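Long-range contact in proteolytically activated form of PPO4 Tyrosinase (Agaricus bisporus var. bisporus H97, PDB 4OUA), which uses a pair of copper ions to hydroxylate monophenols and oxidise the resulting o-diphenols to o-quinones, the first step of melanin synthesis: residues W131-I144 with L204-R216. Sequence-based numbering, arbitrary orientation.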
ATOM      1  N   TRP A 131      -7.251  -2.101  -3.669  1.00 36.40           N
ATOM      2  CA  TRP A 131      -8.569  -2.180  -3.055  1.00 28.60           C
ATOM      3  C   TRP A 131      -9.380  -0.927  -3.385  1.00 24.67           C
ATOM      4  O   TRP A 131      -9.232   0.108  -2.735  1.00 23.66           O
ATOM      5  CB  TRP A 131      -8.420  -2.357  -1.542  1.00 24.68           C
ATOM      6  CG  TRP A 131      -9.700  -2.407  -0.770  1.00 23.61           C
ATOM      7  CD1 TRP A 131     -10.947  -2.681  -1.251  1.00 27.65           C
ATOM      8  CD2 TRP A 131      -9.854  -2.169   0.633  1.00 26.78           C
ATOM      9  NE1 TRP A 131     -11.869  -2.630  -0.232  1.00 30.20           N
ATOM     10  CE2 TRP A 131     -11.221  -2.315   0.935  1.00 26.65           C
ATOM     11  CE3 TRP A 131      -8.967  -1.844   1.664  1.00 25.41           C
ATOM     12  CZ2 TRP A 131     -11.721  -2.150   2.222  1.00 22.99           C
ATOM     13  CZ3 TRP A 131      -9.466  -1.679   2.941  1.00 21.69           C
ATOM     14  CH2 TRP A 131     -10.831  -1.833   3.208  1.00 23.49           C
ATOM     15  N   ASP A 132     -10.231  -1.026  -4.402  1.00 23.09           N
ATOM     16  CA  ASP A 132     -11.022   0.113  -4.859  1.00 28.15           C
ATOM     17  C   ASP A 132     -12.077   0.511  -3.825  1.00 30.39           C
ATOM     18  O   ASP A 132     -13.262   0.210  -3.980  1.00 27.65           O
ATOM     19  CB  ASP A 132     -11.687  -0.210  -6.198  1.00 29.30           C
ATOM     20  CG  ASP A 132     -12.068   1.033  -6.979  1.00 31.56           C
ATOM     21  OD1 ASP A 132     -12.247   2.105  -6.360  1.00 30.38           O
ATOM     22  OD2 ASP A 132     -12.187   0.935  -8.218  1.00 32.46           O
ATOM     23  N   THR A 133     -11.635   1.197  -2.777  1.00 30.11           N
ATOM     24  CA  THR A 133     -12.504   1.553  -1.660  1.00 29.26           C
ATOM     25  C   THR A 133     -13.592   2.547  -2.058  1.00 33.12           C
ATOM     26  O   THR A 133     -14.656   2.595  -1.438  1.00 35.72           O
ATOM     27  CB  THR A 133     -11.689   2.146  -0.497  1.00 26.26           C
ATOM     28  OG1 THR A 133     -11.091   3.380  -0.910  1.00 21.59           O
ATOM     29  CG2 THR A 133     -10.595   1.180  -0.069  1.00 25.78           C
ATOM     30  N   GLY A 134     -13.324   3.334  -3.096  1.00 35.31           N
ATOM     31  CA  GLY A 134     -14.259   4.349  -3.545  1.00 29.51           C
ATOM     32  C   GLY A 134     -15.426   3.797  -4.343  1.00 37.53           C
ATOM     33  O   GLY A 134     -16.462   4.449  -4.473  1.00 34.94           O
ATOM     34  N   PHE A 135     -15.261   2.592  -4.881  1.00 38.92           N
ATOM     35  CA  PHE A 135     -16.309   1.967  -5.680  1.00 36.68           C
ATOM     36  C   PHE A 135     -16.875   0.730  -4.993  1.00 34.80           C
ATOM     37  O   PHE A 135     -18.055   0.411  -5.141  1.00 36.06           O
ATOM     38  CB  PHE A 135     -15.779   1.599  -7.068  1.00 33.47           C
ATOM     39  CG  PHE A 135     -16.791   0.914  -7.937  1.00 33.87           C
ATOM     40  CD1 PHE A 135     -17.678   1.651  -8.703  1.00 37.53           C
ATOM     41  CD2 PHE A 135     -16.862  -0.468  -7.984  1.00 32.68           C
ATOM     42  CE1 PHE A 135     -18.615   1.022  -9.501  1.00 41.22           C
ATOM     43  CE2 PHE A 135     -17.796  -1.102  -8.779  1.00 38.48           C
ATOM     44  CZ  PHE A 135     -18.674  -0.357  -9.539  1.00 40.78           C
ATOM     45  N   ALA A 136     -16.026   0.031  -4.248  1.00 30.50           N
ATOM     46  CA  ALA A 136     -16.451  -1.162  -3.522  1.00 33.01           C
ATOM     47  C   ALA A 136     -15.753  -1.241  -2.170  1.00 32.36           C
ATOM     48  O   ALA A 136     -14.754  -1.943  -2.018  1.00 32.95           O
ATOM     49  CB  ALA A 136     -16.175  -2.412  -4.341  1.00 23.62           C
ATOM     50  N   LEU A 137     -16.288  -0.514  -1.193  1.00 32.62           N
ATOM     51  CA  LEU A 137     -15.676  -0.429   0.126  1.00 28.80           C
ATOM     52  C   LEU A 137     -15.611  -1.797   0.798  1.00 33.01           C
ATOM     53  O   LEU A 137     -14.599  -2.154   1.394  1.00 32.93           O
ATOM     54  CB  LEU A 137     -16.442   0.561   1.006  1.00 26.75           C
ATOM     55  CG  LEU A 137     -15.823   0.886   2.366  1.00 33.71           C
ATOM     56  CD1 LEU A 137     -14.364   1.295   2.217  1.00 32.46           C
ATOM     57  CD2 LEU A 137     -16.616   1.984   3.055  1.00 38.20           C
ATOM     58  N   VAL A 138     -16.691  -2.564   0.694  1.00 34.45           N
ATOM     59  CA  VAL A 138     -16.704  -3.915   1.238  1.00 33.72           C
ATOM     60  C   VAL A 138     -15.923  -4.846   0.318  1.00 36.42           C
ATOM     61  O   VAL A 138     -16.384  -5.178  -0.773  1.00 35.59           O
ATOM     62  CB  VAL A 138     -18.138  -4.448   1.417  1.00 30.52           C
ATOM     63  CG1 VAL A 138     -18.111  -5.829   2.045  1.00 28.46           C
ATOM     64  CG2 VAL A 138     -18.956  -3.492   2.267  1.00 42.39           C
ATOM     65  N   PRO A 139     -14.731  -5.273   0.760  1.00 38.46           N
ATOM     66  CA  PRO A 139     -13.846  -6.103  -0.063  1.00 29.76           C
ATOM     67  C   PRO A 139     -14.359  -7.531  -0.196  1.00 30.34           C
ATOM     68  O   PRO A 139     -15.327  -7.893   0.473  1.00 37.73           O
ATOM     69  CB  PRO A 139     -12.528  -6.069   0.707  1.00 31.67           C
ATOM     70  CG  PRO A 139     -12.955  -5.925   2.134  1.00 35.57           C
ATOM     71  CD  PRO A 139     -14.182  -5.050   2.110  1.00 31.71           C
ATOM     72  N   PRO A 140     -13.719  -8.332  -1.060  1.00 28.42           N
ATOM     73  CA  PRO A 140     -14.062  -9.747  -1.243  1.00 29.85           C
ATOM     74  C   PRO A 140     -13.837 -10.557   0.032  1.00 32.72           C
ATOM     75  O   PRO A 140     -13.083 -10.132   0.905  1.00 33.81           O
ATOM     76  CB  PRO A 140     -13.109 -10.198  -2.355  1.00 32.37           C
ATOM     77  CG  PRO A 140     -12.719  -8.941  -3.061  1.00 27.89           C
ATOM     78  CD  PRO A 140     -12.665  -7.898  -1.990  1.00 27.84           C
ATOM     79  N   ASP A 141     -14.485 -11.713   0.131  1.00 33.17           N
ATOM     80  CA  ASP A 141     -14.388 -12.534   1.332  1.00 37.86           C
ATOM     81  C   ASP A 141     -12.965 -13.031   1.555  1.00 37.14           C
ATOM     82  O   ASP A 141     -12.545 -13.243   2.692  1.00 37.88           O
ATOM     83  CB  ASP A 141     -15.353 -13.718   1.249  1.00 42.45           C
ATOM     84  CG  ASP A 141     -16.799 -13.280   1.110  1.00 46.66           C
ATOM     85  OD1 ASP A 141     -17.094 -12.098   1.388  1.00 41.71           O
ATOM     86  OD2 ASP A 141     -17.643 -14.118   0.730  1.00 65.31           O
ATOM     87  N   GLU A 142     -12.225 -13.210   0.465  1.00 36.12           N
ATOM     88  CA  GLU A 142     -10.846 -13.680   0.540  1.00 35.07           C
ATOM     89  C   GLU A 142      -9.962 -12.709   1.315  1.00 33.07           C
ATOM     90  O   GLU A 142      -8.918 -13.089   1.844  1.00 34.23           O
ATOM     91  CB  GLU A 142     -10.270 -13.890  -0.864  1.00 35.16           C
ATOM     92  CG  GLU A 142     -10.918 -15.014  -1.661  1.00 39.69           C
ATOM     93  CD  GLU A 142     -12.269 -14.629  -2.230  1.00 42.44           C
ATOM     94  OE1 GLU A 142     -12.791 -13.557  -1.857  1.00 42.18           O
ATOM     95  OE2 GLU A 142     -12.806 -15.398  -3.056  1.00 44.44           O
ATOM     96  N   ILE A 143     -10.390 -11.454   1.385  1.00 34.16           N
ATOM     97  CA  ILE A 143      -9.581 -10.401   1.981  1.00 32.74           C
ATOM     98  C   ILE A 143      -9.965 -10.108   3.426  1.00 38.32           C
ATOM     99  O   ILE A 143      -9.131  -9.670   4.221  1.00 39.50           O
ATOM    100  CB  ILE A 143      -9.692  -9.095   1.166  1.00 29.51           C
ATOM    101  CG1 ILE A 143      -9.228  -9.331  -0.270  1.00 32.42           C
ATOM    102  CG2 ILE A 143      -8.883  -7.984   1.811  1.00 30.44           C
ATOM    103  CD1 ILE A 143      -7.805  -9.838  -0.371  1.00 30.70           C
ATOM    104  N   ILE A 144     -11.223 -10.364   3.771  1.00 37.16           N
ATOM    105  CA  ILE A 144     -11.760  -9.889   5.040  1.00 32.52           C
ATOM    106  C   ILE A 144     -12.403 -10.973   5.908  1.00 40.77           C
ATOM    107  O   ILE A 144     -12.496 -10.813   7.125  1.00 41.77           O
ATOM    108  CB  ILE A 144     -12.808  -8.781   4.799  1.00 39.47           C
ATOM    109  CG1 ILE A 144     -13.133  -8.050   6.102  1.00 41.75           C
ATOM    110  CG2 ILE A 144     -14.065  -9.361   4.164  1.00 38.60           C
ATOM    111  CD1 ILE A 144     -11.935  -7.388   6.740  1.00 54.46           C
ATOM    112  N   LEU A 204     -17.176  -5.016  11.415  1.00 34.09           N
ATOM    113  CA  LEU A 204     -16.395  -4.314  10.402  1.00 39.44           C
ATOM    114  C   LEU A 204     -17.124  -4.284   9.064  1.00 40.20           C
ATOM    115  O   LEU A 204     -17.196  -3.241   8.412  1.00 41.84           O
ATOM    116  CB  LEU A 204     -15.020  -4.962  10.232  1.00 36.97           C
ATOM    117  CG  LEU A 204     -14.139  -4.377   9.126  1.00 33.41           C
ATOM    118  CD1 LEU A 204     -13.888  -2.895   9.356  1.00 29.68           C
ATOM    119  CD2 LEU A 204     -12.826  -5.136   9.031  1.00 36.79           C
ATOM    120  N   ILE A 205     -17.659  -5.431   8.657  1.00 36.72           N
ATOM    121  CA  ILE A 205     -18.422  -5.521   7.419  1.00 33.06           C
ATOM    122  C   ILE A 205     -19.615  -4.575   7.462  1.00 35.31           C
ATOM    123  O   ILE A 205     -19.978  -3.974   6.453  1.00 45.42           O
ATOM    124  CB  ILE A 205     -18.922  -6.954   7.153  1.00 42.59           C
ATOM    125  CG1 ILE A 205     -17.774  -7.959   7.282  1.00 42.02           C
ATOM    126  CG2 ILE A 205     -19.564  -7.048   5.778  1.00 34.77           C
ATOM    127  CD1 ILE A 205     -16.702  -7.800   6.231  1.00 45.50           C
ATOM    128  N   GLY A 206     -20.218  -4.443   8.639  1.00 40.15           N
ATOM    129  CA  GLY A 206     -21.341  -3.543   8.824  1.00 37.61           C
ATOM    130  C   GLY A 206     -20.927  -2.088   8.716  1.00 40.75           C
ATOM    131  O   GLY A 206     -21.635  -1.272   8.125  1.00 42.44           O
ATOM    132  N   LYS A 207     -19.773  -1.765   9.292  1.00 38.87           N
ATOM    133  CA  LYS A 207     -19.252  -0.404   9.270  1.00 33.71           C
ATOM    134  C   LYS A 207     -18.945   0.050   7.846  1.00 42.09           C
ATOM    135  O   LYS A 207     -19.303   1.157   7.445  1.00 42.08           O
ATOM    136  CB  LYS A 207     -17.992  -0.303  10.133  1.00 32.58           C
ATOM    137  CG  LYS A 207     -17.455   1.108  10.285  1.00 30.11           C
ATOM    138  CD  LYS A 207     -16.033   1.104  10.823  1.00 37.29           C
ATOM    139  CE  LYS A 207     -15.936   0.366  12.146  1.00 40.43           C
ATOM    140  NZ  LYS A 207     -14.543   0.356  12.671  1.00 35.29           N
ATOM    141  N   LEU A 208     -18.280  -0.817   7.089  1.00 38.47           N
ATOM    142  CA  LEU A 208     -17.911  -0.517   5.710  1.00 34.94           C
ATOM    143  C   LEU A 208     -19.139  -0.305   4.835  1.00 43.66           C
ATOM    144  O   LEU A 208     -19.179   0.615   4.016  1.00 43.97           O
ATOM    145  CB  LEU A 208     -17.046  -1.638   5.134  1.00 37.22           C
ATOM    146  CG  LEU A 208     -15.534  -1.515   5.346  1.00 42.55           C
ATOM    147  CD1 LEU A 208     -15.212  -0.932   6.714  1.00 42.62           C
ATOM    148  CD2 LEU A 208     -14.852  -2.862   5.149  1.00 33.89           C
ATOM    149  N   ASP A 209     -20.141  -1.158   5.016  1.00 42.90           N
ATOM    150  CA  ASP A 209     -21.360  -1.088   4.222  1.00 40.38           C
ATOM    151  C   ASP A 209     -22.048   0.267   4.387  1.00 43.72           C
ATOM    152  O   ASP A 209     -22.570   0.830   3.424  1.00 42.66           O
ATOM    153  CB  ASP A 209     -22.312  -2.220   4.611  1.00 41.71           C
ATOM    154  CG  ASP A 209     -23.405  -2.437   3.586  1.00 51.52           C
ATOM    155  OD1 ASP A 209     -23.150  -2.197   2.388  1.00 61.31           O
ATOM    156  OD2 ASP A 209     -24.517  -2.851   3.976  1.00 63.61           O
ATOM    157  N   LEU A 210     -22.031   0.793   5.608  1.00 44.50           N
ATOM    158  CA  LEU A 210     -22.664   2.077   5.907  1.00 37.60           C
ATOM    159  C   LEU A 210     -21.829   3.258   5.420  1.00 42.60           C
ATOM    160  O   LEU A 210     -22.371   4.265   4.966  1.00 43.28           O
ATOM    161  CB  LEU A 210     -22.919   2.210   7.410  1.00 43.54           C
ATOM    162  CG  LEU A 210     -24.032   1.342   7.996  1.00 49.99           C
ATOM    163  CD1 LEU A 210     -24.180   1.602   9.487  1.00 53.58           C
ATOM    164  CD2 LEU A 210     -25.344   1.597   7.271  1.00 39.85           C
ATOM    165  N   GLU A 211     -20.508   3.132   5.516  1.00 47.04           N
ATOM    166  CA  GLU A 211     -19.607   4.214   5.131  1.00 42.69           C
ATOM    167  C   GLU A 211     -19.336   4.233   3.627  1.00 40.61           C
ATOM    168  O   GLU A 211     -18.656   5.128   3.124  1.00 39.06           O
ATOM    169  CB  GLU A 211     -18.285   4.104   5.896  1.00 37.02           C
ATOM    170  CG  GLU A 211     -18.407   4.330   7.397  1.00 40.62           C
ATOM    171  CD  GLU A 211     -18.748   5.767   7.754  1.00 57.31           C
ATOM    172  OE1 GLU A 211     -18.749   6.629   6.848  1.00 60.95           O
ATOM    173  OE2 GLU A 211     -19.014   6.037   8.944  1.00 70.90           O
ATOM    174  N   ALA A 212     -19.880   3.248   2.916  1.00 42.30           N
ATOM    175  CA  ALA A 212     -19.640   3.098   1.482  1.00 37.00           C
ATOM    176  C   ALA A 212     -20.019   4.344   0.683  1.00 40.77           C
ATOM    177  O   ALA A 212     -19.199   4.882  -0.059  1.00 46.85           O
ATOM    178  CB  ALA A 212     -20.397   1.889   0.952  1.00 31.77           C
ATOM    179  N   ASP A 213     -21.262   4.794   0.836  1.00 43.21           N
ATOM    180  CA  ASP A 213     -21.768   5.940   0.084  1.00 39.96           C
ATOM    181  C   ASP A 213     -20.923   7.194   0.290  1.00 39.55           C
ATOM    182  O   ASP A 213     -20.552   7.864  -0.672  1.00 42.46           O
ATOM    183  CB  ASP A 213     -23.220   6.231   0.469  1.00 48.00           C
ATOM    184  CG  ASP A 213     -24.175   5.142   0.019  1.00 60.63           C
ATOM    185  OD1 ASP A 213     -24.381   4.175   0.783  1.00 59.16           O
ATOM    186  OD2 ASP A 213     -24.721   5.256  -1.098  1.00 70.66           O
ATOM    187  N   SER A 214     -20.618   7.509   1.544  1.00 43.90           N
ATOM    188  CA  SER A 214     -19.846   8.705   1.860  1.00 39.72           C
ATOM    189  C   SER A 214     -18.414   8.598   1.339  1.00 41.75           C
ATOM    190  O   SER A 214     -17.809   9.598   0.954  1.00 39.46           O
ATOM    191  CB  SER A 214     -19.837   8.954   3.369  1.00 38.82           C
ATOM    192  OG  SER A 214     -19.115   7.943   4.048  1.00 50.55           O
ATOM    193  N   THR A 215     -17.880   7.381   1.328  1.00 36.71           N
ATOM    194  CA  THR A 215     -16.515   7.152   0.870  1.00 34.68           C
ATOM    195  C   THR A 215     -16.369   7.431  -0.624  1.00 33.01           C
ATOM    196  O   THR A 215     -15.359   7.982  -1.062  1.00 32.38           O
ATOM    197  CB  THR A 215     -16.057   5.711   1.164  1.00 37.74           C
ATOM    198  OG1 THR A 215     -15.952   5.522   2.581  1.00 47.14           O
ATOM    199  CG2 THR A 215     -14.703   5.442   0.530  1.00 28.59           C
ATOM    200  N   ARG A 216     -17.377   7.048  -1.402  1.00 32.77           N
ATOM    201  CA  ARG A 216     -17.360   7.296  -2.839  1.00 32.71           C
ATOM    202  C   ARG A 216     -17.383   8.793  -3.133  1.00 37.18           C
ATOM    203  O   ARG A 216     -16.692   9.270  -4.033  1.00 37.13           O
ATOM    204  CB  ARG A 216     -18.545   6.612  -3.525  1.00 31.74           C
ATOM    205  CG  ARG A 216     -18.717   7.024  -4.980  1.00 39.46           C
ATOM    206  CD  ARG A 216     -19.916   6.356  -5.633  1.00 42.94           C
ATOM    207  NE  ARG A 216     -19.727   4.918  -5.794  1.00 45.97           N
ATOM    208  CZ  ARG A 216     -20.503   4.144  -6.546  1.00 49.28           C
ATOM    209  NH1 ARG A 216     -21.520   4.673  -7.213  1.00 51.38           N
ATOM    210  NH2 ARG A 216     -20.260   2.844  -6.636  1.00 51.76           N
TER
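Leu204 and Ile205 both meet Ile144, from the short helix 141-144: Leu204 CD2 touches Ile144 CD1, while the side chains of Ile205 and Ile144 slide past each other in opposite directions, Ile205 CD1 lying 3.6 Å from Ile144 CG1. On its other branch Ile205 CG2 touches Val138 CG1. One turn on, Leu208 meets four residues of the loop. Its CG lies 3.8 Å from Leu137 CG, the two side chains crossing at about a right angle; its CB backs Val138 CG2, and its CD2 reaches Pro139 CD and the indole edge of Trp131. Leu137, with CG anti to the backbone N (chi1 -173°), sends CD2 against the helix backbone, near Leu208 O and Ala212 N. Trp131 and Thr133 also pack on Ile253 of helix 246-258, which carries the copper ligands His250 and His254.

Glu211 O accepts from Thr215 N and from two hydroxyls, Ser214 OG and Thr215 OG1 (2.8 Å), both tilted out of the carbonyl plane, beside a kink in the helix. Thr215 CG2 turns to Thr133 O, 3.5 Å away. With a valine in place of Thr215 the hydroxyl is gone, and Glu211 O would probably be held less firmly beside the kink. Arg216 lays its aliphatic part along Gly134 O, and its guanidinium runs beside the Phe135 ring, the planes 10° apart, while NH1 bonds to Ile379 O.

No hydrogen bond crosses between the segments: the contact illustrates how a helix can hold an irregular loop mostly by apolar side-chain fit, its polar groups engaged within the helix or elsewhere.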